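Local coordinates for protein nitrate reductase (Ulva prolifera, PDB 5YLY) that probably passes electrons from NADH through its bound FAD towards the heme and molybdenum centres with which nitrate reductase reduces nitrate to nitrite, at residues G121-S124 with Q125-A129; Q201-A204 with D205-L208. One frame throughout, in Å; residues are numbered along the deposited sequence.

Interaction 1 of 2, residues G121-S124 with Q125-A129; sequences GKFS and QILEA. With FAD (flavin-adenine dinucleotide), chain C.
Phe123 leans forward to Ile126 and Leu127, one turn on in the same helix. Its CB lies 3.4 Å from FAD O1P, but CG stands anti to the backbone N (chi1 -157°), which swings the ring off the phosphate side towards Ile126 and Leu127. CD1 then meets Ile126 CD1 at 4.0 Å, and CE1 meets Ile126 CG2 at 4.1 Å. Across the ring, CE2 touches Leu127 CD2 at 3.7 Å, and CZ at the tip also leans on that methyl. Val86 and Tyr90 of strand 85-90 and Ile72 of strand 69-75 touch the same ring, so a large apolar group suits this buried place. An alanine here is likely to open a gap between helix and barrel, leaving Ile126 and Leu127 without their aromatic neighbour. At the N-cap, FAD O2P lies 3.3 Å from Gly121 C, leaving no room for a CB; Gly121 O accepts Gln125 NE2 at 2.8 Å, with the donor 60° above the carbonyl plane. Phe123 N binds O1P at 2.8 Å, Ser124 OG binds O2P at 2.7 Å, and Lys122 N holds O1A: a helix N-terminus gripping the FAD pyrophosphate, as in ferredoxin reductase-type flavoproteins.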
loop_
_atom_site.group_PDB
_atom_site.type_symbol
_atom_site.label_atom_id
_atom_site.label_comp_id
_atom_site.label_asym_id
_atom_site.label_seq_id
_atom_site.Cartn_x
_atom_site.Cartn_y
_atom_site.Cartn_z
ATOM N N GLY A 121 14.651 -1.490 -12.112
ATOM C CA GLY A 121 13.316 -0.947 -12.323
ATOM C C GLY A 121 13.401 0.419 -12.963
ATOM O O GLY A 121 14.146 1.280 -12.487
ATOM N N LYS A 122 12.653 0.622 -14.066
ATOM C CA LYS A 122 12.697 1.871 -14.830
ATOM C C LYS A 122 12.319 3.143 -14.029
ATOM O O LYS A 122 13.137 4.057 -13.926
ATOM C CB LYS A 122 11.842 1.741 -16.104
ATOM C CG LYS A 122 12.038 2.874 -17.108
ATOM C CD LYS A 122 11.840 2.424 -18.552
ATOM C CE LYS A 122 10.411 2.114 -18.938
ATOM N NZ LYS A 122 10.330 1.541 -20.318
ATOM N N PHE A 123 11.089 3.213 -13.506
ATOM C CA PHE A 123 10.602 4.399 -12.827
ATOM C C PHE A 123 11.169 4.601 -11.419
ATOM O O PHE A 123 11.415 5.761 -11.048
ATOM C CB PHE A 123 9.079 4.439 -12.822
ATOM C CG PHE A 123 8.546 5.840 -12.647
ATOM C CD1 PHE A 123 8.772 6.815 -13.622
ATOM C CD2 PHE A 123 7.874 6.206 -11.482
ATOM C CE1 PHE A 123 8.313 8.123 -13.444
ATOM C CE2 PHE A 123 7.385 7.502 -11.322
ATOM C CZ PHE A 123 7.595 8.448 -12.312
ATOM N N SER A 124 11.403 3.518 -10.638
ATOM C CA SER A 124 12.009 3.720 -9.307
ATOM C C SER A 124 13.431 4.339 -9.430
ATOM O O SER A 124 13.785 5.189 -8.613
ATOM C CB SER A 124 12.002 2.447 -8.467
ATOM O OG SER A 124 12.706 1.400 -9.112
ATOM N N GLN A 125 14.206 3.987 -10.492
ATOM C CA GLN A 125 15.525 4.606 -10.704
ATOM C C GLN A 125 15.349 6.050 -11.213
ATOM O O GLN A 125 16.126 6.927 -10.834
ATOM C CB GLN A 125 16.413 3.778 -11.650
ATOM C CG GLN A 125 16.783 2.434 -11.078
ATOM C CD GLN A 125 17.548 1.597 -12.074
ATOM O OE1 GLN A 125 18.773 1.591 -12.082
ATOM N NE2 GLN A 125 16.847 0.847 -12.917
ATOM N N ILE A 126 14.295 6.317 -12.026
ATOM C CA ILE A 126 14.021 7.689 -12.470
ATOM C C ILE A 126 13.782 8.562 -11.236
ATOM O O ILE A 126 14.377 9.633 -11.122
ATOM C CB ILE A 126 12.846 7.751 -13.484
ATOM C CG1 ILE A 126 13.321 7.237 -14.869
ATOM C CG2 ILE A 126 12.274 9.183 -13.595
ATOM C CD1 ILE A 126 12.159 6.833 -15.805
ATOM N N LEU A 127 12.912 8.092 -10.310
ATOM C CA LEU A 127 12.617 8.807 -9.072
ATOM C C LEU A 127 13.884 8.998 -8.244
ATOM O O LEU A 127 14.195 10.124 -7.867
ATOM C CB LEU A 127 11.570 8.050 -8.252
ATOM C CG LEU A 127 10.150 7.999 -8.856
ATOM C CD1 LEU A 127 9.237 7.136 -7.960
ATOM C CD2 LEU A 127 9.567 9.429 -9.001
ATOM N N GLU A 128 14.661 7.924 -8.036
ATOM C CA GLU A 128 15.911 8.003 -7.259
ATOM C C GLU A 128 16.910 9.013 -7.862
ATOM O O GLU A 128 17.660 9.647 -7.117
ATOM C CB GLU A 128 16.553 6.597 -7.127
ATOM C CG GLU A 128 17.788 6.538 -6.216
ATOM C CD GLU A 128 17.586 6.890 -4.755
ATOM O OE1 GLU A 128 16.423 6.950 -4.297
ATOM O OE2 GLU A 128 18.604 7.070 -4.049
ATOM N N ALA A 129 16.891 9.189 -9.199
ATOM C CA ALA A 129 17.812 10.122 -9.851
ATOM C C ALA A 129 17.338 11.579 -9.736
ATOM O O ALA A 129 18.113 12.487 -10.038
ATOM C CB ALA A 129 18.025 9.733 -11.313
HETATM P PA FAD C . 9.753 -1.931 -13.646
HETATM O O1A FAD C . 10.652 -1.385 -14.692
HETATM O O2A FAD C . 8.280 -1.758 -13.931
HETATM O O5B FAD C . 10.149 -3.487 -13.409
HETATM C C5B FAD C . 9.112 -4.484 -13.272
HETATM C C4B FAD C . 9.392 -5.372 -12.085
HETATM O O4B FAD C . 10.702 -5.974 -12.190
HETATM C C3B FAD C . 9.411 -4.686 -10.727
HETATM O O3B FAD C . 8.096 -4.417 -10.243
HETATM C C2B FAD C . 10.171 -5.704 -9.872
HETATM O O2B FAD C . 9.316 -6.704 -9.333
HETATM C C1B FAD C . 11.156 -6.319 -10.888
HETATM N N9A FAD C . 12.543 -5.878 -10.732
HETATM C C8A FAD C . 13.241 -5.048 -11.571
HETATM N N7A FAD C . 14.464 -4.788 -11.173
HETATM C C5A FAD C . 14.577 -5.488 -9.981
HETATM C C6A FAD C . 15.612 -5.580 -9.026
HETATM N N6A FAD C . 16.695 -4.799 -9.029
HETATM N N1A FAD C . 15.417 -6.394 -7.963
HETATM C C2A FAD C . 14.245 -7.031 -7.845
HETATM N N3A FAD C . 13.179 -6.977 -8.652
HETATM C C4A FAD C . 13.409 -6.182 -9.707
HETATM N N1 FAD C . 5.824 0.893 -5.246
HETATM C C2 FAD C . 6.523 1.535 -4.258
HETATM O O2 FAD C . 7.757 1.435 -4.196
HETATM N N3 FAD C . 5.832 2.314 -3.314
HETATM C C4 FAD C . 4.453 2.504 -3.270
HETATM O O4 FAD C . 3.955 3.267 -2.466
HETATM C C4X FAD C . 3.715 1.788 -4.309
HETATM N N5 FAD C . 2.407 1.879 -4.317
HETATM C C5X FAD C . 1.704 1.162 -5.288
HETATM C C6 FAD C . 0.303 1.226 -5.288
HETATM C C7 FAD C . -0.445 0.531 -6.238
HETATM C C7M FAD C . -1.951 0.606 -6.175
HETATM C C8 FAD C . 0.218 -0.255 -7.220
HETATM C C8M FAD C . -0.561 -0.985 -8.298
HETATM C C9 FAD C . 1.610 -0.336 -7.206
HETATM C C9A FAD C . 2.358 0.371 -6.254
HETATM N N10 FAD C . 3.788 0.336 -6.234
HETATM C C10 FAD C . 4.500 1.012 -5.263
HETATM C "C1'" FAD C . 4.564 -0.295 -7.316
HETATM C "C2'" FAD C . 4.892 0.673 -8.454
HETATM O "O2'" FAD C . 3.727 0.952 -9.233
HETATM C "C3'" FAD C . 5.990 0.149 -9.381
HETATM O "O3'" FAD C . 5.591 -1.093 -9.948
HETATM C "C4'" FAD C . 7.369 0.039 -8.726
HETATM O "O4'" FAD C . 7.802 1.343 -8.338
HETATM C "C5'" FAD C . 8.419 -0.587 -9.622
HETATM O "O5'" FAD C . 8.377 0.062 -10.911
HETATM P P FAD C . 9.707 0.264 -11.794
HETATM O O1P FAD C . 9.382 1.096 -12.975
HETATM O O2P FAD C . 10.853 0.718 -10.924
HETATM O O3P FAD C . 10.016 -1.231 -12.234
#

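Interaction 2 of 2, residues Q201-A204 with D205-L208; sequences QTEA and DILL
Thr202 and Asp205 face each other across a short 3-10 turn and exchange reciprocal bonds in the pattern of a capping box, though both are weak and a 3-10 turn follows rather than a regular helix. The turn belongs to the loop that leads from strand 193-200 to helix 209-218 in the Rossmann-like NAD-binding domain. Asp205 OD2 accepts Thr202 N at 3.4 Å, while Thr202 OG1 accepts Asp205 N at 3.5 Å. The threonine hydroxyl also donates to Asp205 OD2, 3.2 Å away, so OD2 takes both the backbone N-H and the hydroxyl of Thr202, each weakly. Asp205 can fold back in this way because its CG is anti to the carbonyl carbon (chi1 -70°), beside its own backbone N. Threonine and aspartate suit the two places: one brings a hydroxyl able both to donate and to accept, the other a short carboxylate with an oxygen to spare. That second oxygen, OD1, forms a salt bridge with Lys107 of the FAD-binding domain, so this salt bridge spans the two domains.

Shorter than the side-chain bonds is the backbone one from Asp205 N to Thr202 O, 3.0 Å long, with the donor 62° above the carbonyl plane. Ile206 N repeats the step with Glu203 O at 3.3 Å, and the isoleucine lies against Tyr198 and Asn200 of the preceding strand.

The outer side is looser. Exposed Ala204 adds little bulk there, and side chain to side chain Glu203 reaches Ile206 only with CG, 4.1 Å from CD1; its carboxylate turns to Arg209 in a salt bridge. Where the turn opens into extended chain, a water bridges two carbonyls: it donates to Ala204 O at 3.0 Å and to Ile206 O at 2.8 Å.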
loop_
_atom_site.group_PDB
_atom_site.type_symbol
_atom_site.label_atom_id
_atom_site.label_comp_id
_atom_site.label_asym_id
_atom_site.label_seq_id
_atom_site.Cartn_x
_atom_site.Cartn_y
_atom_site.Cartn_z
ATOM N N GLN A 201 10.124 -11.416 -0.006
ATOM C CA GLN A 201 11.144 -12.423 -0.305
ATOM C C GLN A 201 12.080 -12.644 0.884
ATOM O O GLN A 201 12.304 -13.785 1.299
ATOM C CB GLN A 201 11.935 -12.026 -1.557
ATOM C CG GLN A 201 11.381 -12.591 -2.860
ATOM C CD GLN A 201 12.054 -11.928 -4.035
ATOM O OE1 GLN A 201 11.700 -10.806 -4.419
ATOM N NE2 GLN A 201 13.122 -12.537 -4.533
ATOM N N THR A 202 12.616 -11.552 1.440
ATOM C CA THR A 202 13.523 -11.563 2.598
ATOM C C THR A 202 13.022 -10.562 3.630
ATOM O O THR A 202 12.257 -9.651 3.300
ATOM C CB THR A 202 15.002 -11.215 2.202
ATOM O OG1 THR A 202 15.127 -9.821 1.891
ATOM C CG2 THR A 202 15.534 -12.043 1.035
ATOM N N GLU A 203 13.507 -10.702 4.868
ATOM C CA GLU A 203 13.218 -9.819 6.004
ATOM C C GLU A 203 13.658 -8.367 5.685
ATOM O O GLU A 203 12.990 -7.409 6.090
ATOM C CB GLU A 203 13.976 -10.374 7.224
ATOM C CG GLU A 203 13.544 -9.775 8.542
ATOM C CD GLU A 203 14.130 -10.410 9.788
ATOM O OE1 GLU A 203 14.681 -11.534 9.705
ATOM O OE2 GLU A 203 13.986 -9.794 10.870
ATOM N N ALA A 204 14.752 -8.218 4.913
ATOM C CA ALA A 204 15.297 -6.922 4.487
ATOM C C ALA A 204 14.348 -6.170 3.536
ATOM O O ALA A 204 14.394 -4.936 3.481
ATOM C CB ALA A 204 16.659 -7.118 3.830
ATOM N N ASP A 205 13.487 -6.909 2.804
ATOM C CA ASP A 205 12.521 -6.340 1.868
ATOM C C ASP A 205 11.234 -5.800 2.522
ATOM O O ASP A 205 10.422 -5.192 1.822
ATOM C CB ASP A 205 12.132 -7.371 0.802
ATOM C CG ASP A 205 13.235 -7.694 -0.175
ATOM O OD1 ASP A 205 13.994 -6.768 -0.537
ATOM O OD2 ASP A 205 13.330 -8.872 -0.588
ATOM N N ILE A 206 11.011 -6.070 3.819
ATOM C CA ILE A 206 9.786 -5.611 4.489
ATOM C C ILE A 206 9.804 -4.088 4.525
ATOM O O ILE A 206 10.748 -3.510 5.062
ATOM C CB ILE A 206 9.648 -6.208 5.926
ATOM C CG1 ILE A 206 9.627 -7.757 5.915
ATOM C CG2 ILE A 206 8.403 -5.668 6.632
ATOM C CD1 ILE A 206 9.846 -8.393 7.315
ATOM N N LEU A 207 8.777 -3.446 3.951
ATOM C CA LEU A 207 8.671 -1.996 3.988
ATOM C C LEU A 207 7.968 -1.556 5.275
ATOM O O LEU A 207 7.055 -2.232 5.745
ATOM C CB LEU A 207 7.845 -1.467 2.787
ATOM C CG LEU A 207 8.481 -1.572 1.399
ATOM C CD1 LEU A 207 7.459 -1.205 0.309
ATOM C CD2 LEU A 207 9.702 -0.665 1.273
ATOM N N LEU A 208 8.368 -0.390 5.805
ATOM C CA LEU A 208 7.725 0.294 6.941
ATOM C C LEU A 208 7.524 -0.610 8.164
ATOM O O LEU A 208 6.524 -0.468 8.886
ATOM C CB LEU A 208 6.368 0.898 6.464
ATOM C CG LEU A 208 6.460 1.959 5.351
ATOM C CD1 LEU A 208 5.126 2.115 4.632
ATOM C CD2 LEU A 208 6.955 3.303 5.920
HETATM O O HOH W 1 12.895 -2.383 3.655
#

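Interaction 1 comes first along the chain and interaction 2 follows it, one in each half of the two-domain reductase. Residues 121-129 form the helix that follows strand 101-107 and precedes strand 135-142 of the antiparallel FAD-binding barrel. Residues 201-208 lie in a loop after strand 193-200 of the parallel NAD-binding sheet. Their centres are 19 Å apart and their nearest atoms about 10 Å, so they do not touch. They are related through the cofactor cleft: the helix holds the pyrophosphate, while the side chain of Gln201 comes within about 6 Å of FAD. Lys107 of strand 101-107, whose N binds FAD, is a point where the loop of interaction 2 meets the FAD-binding domain.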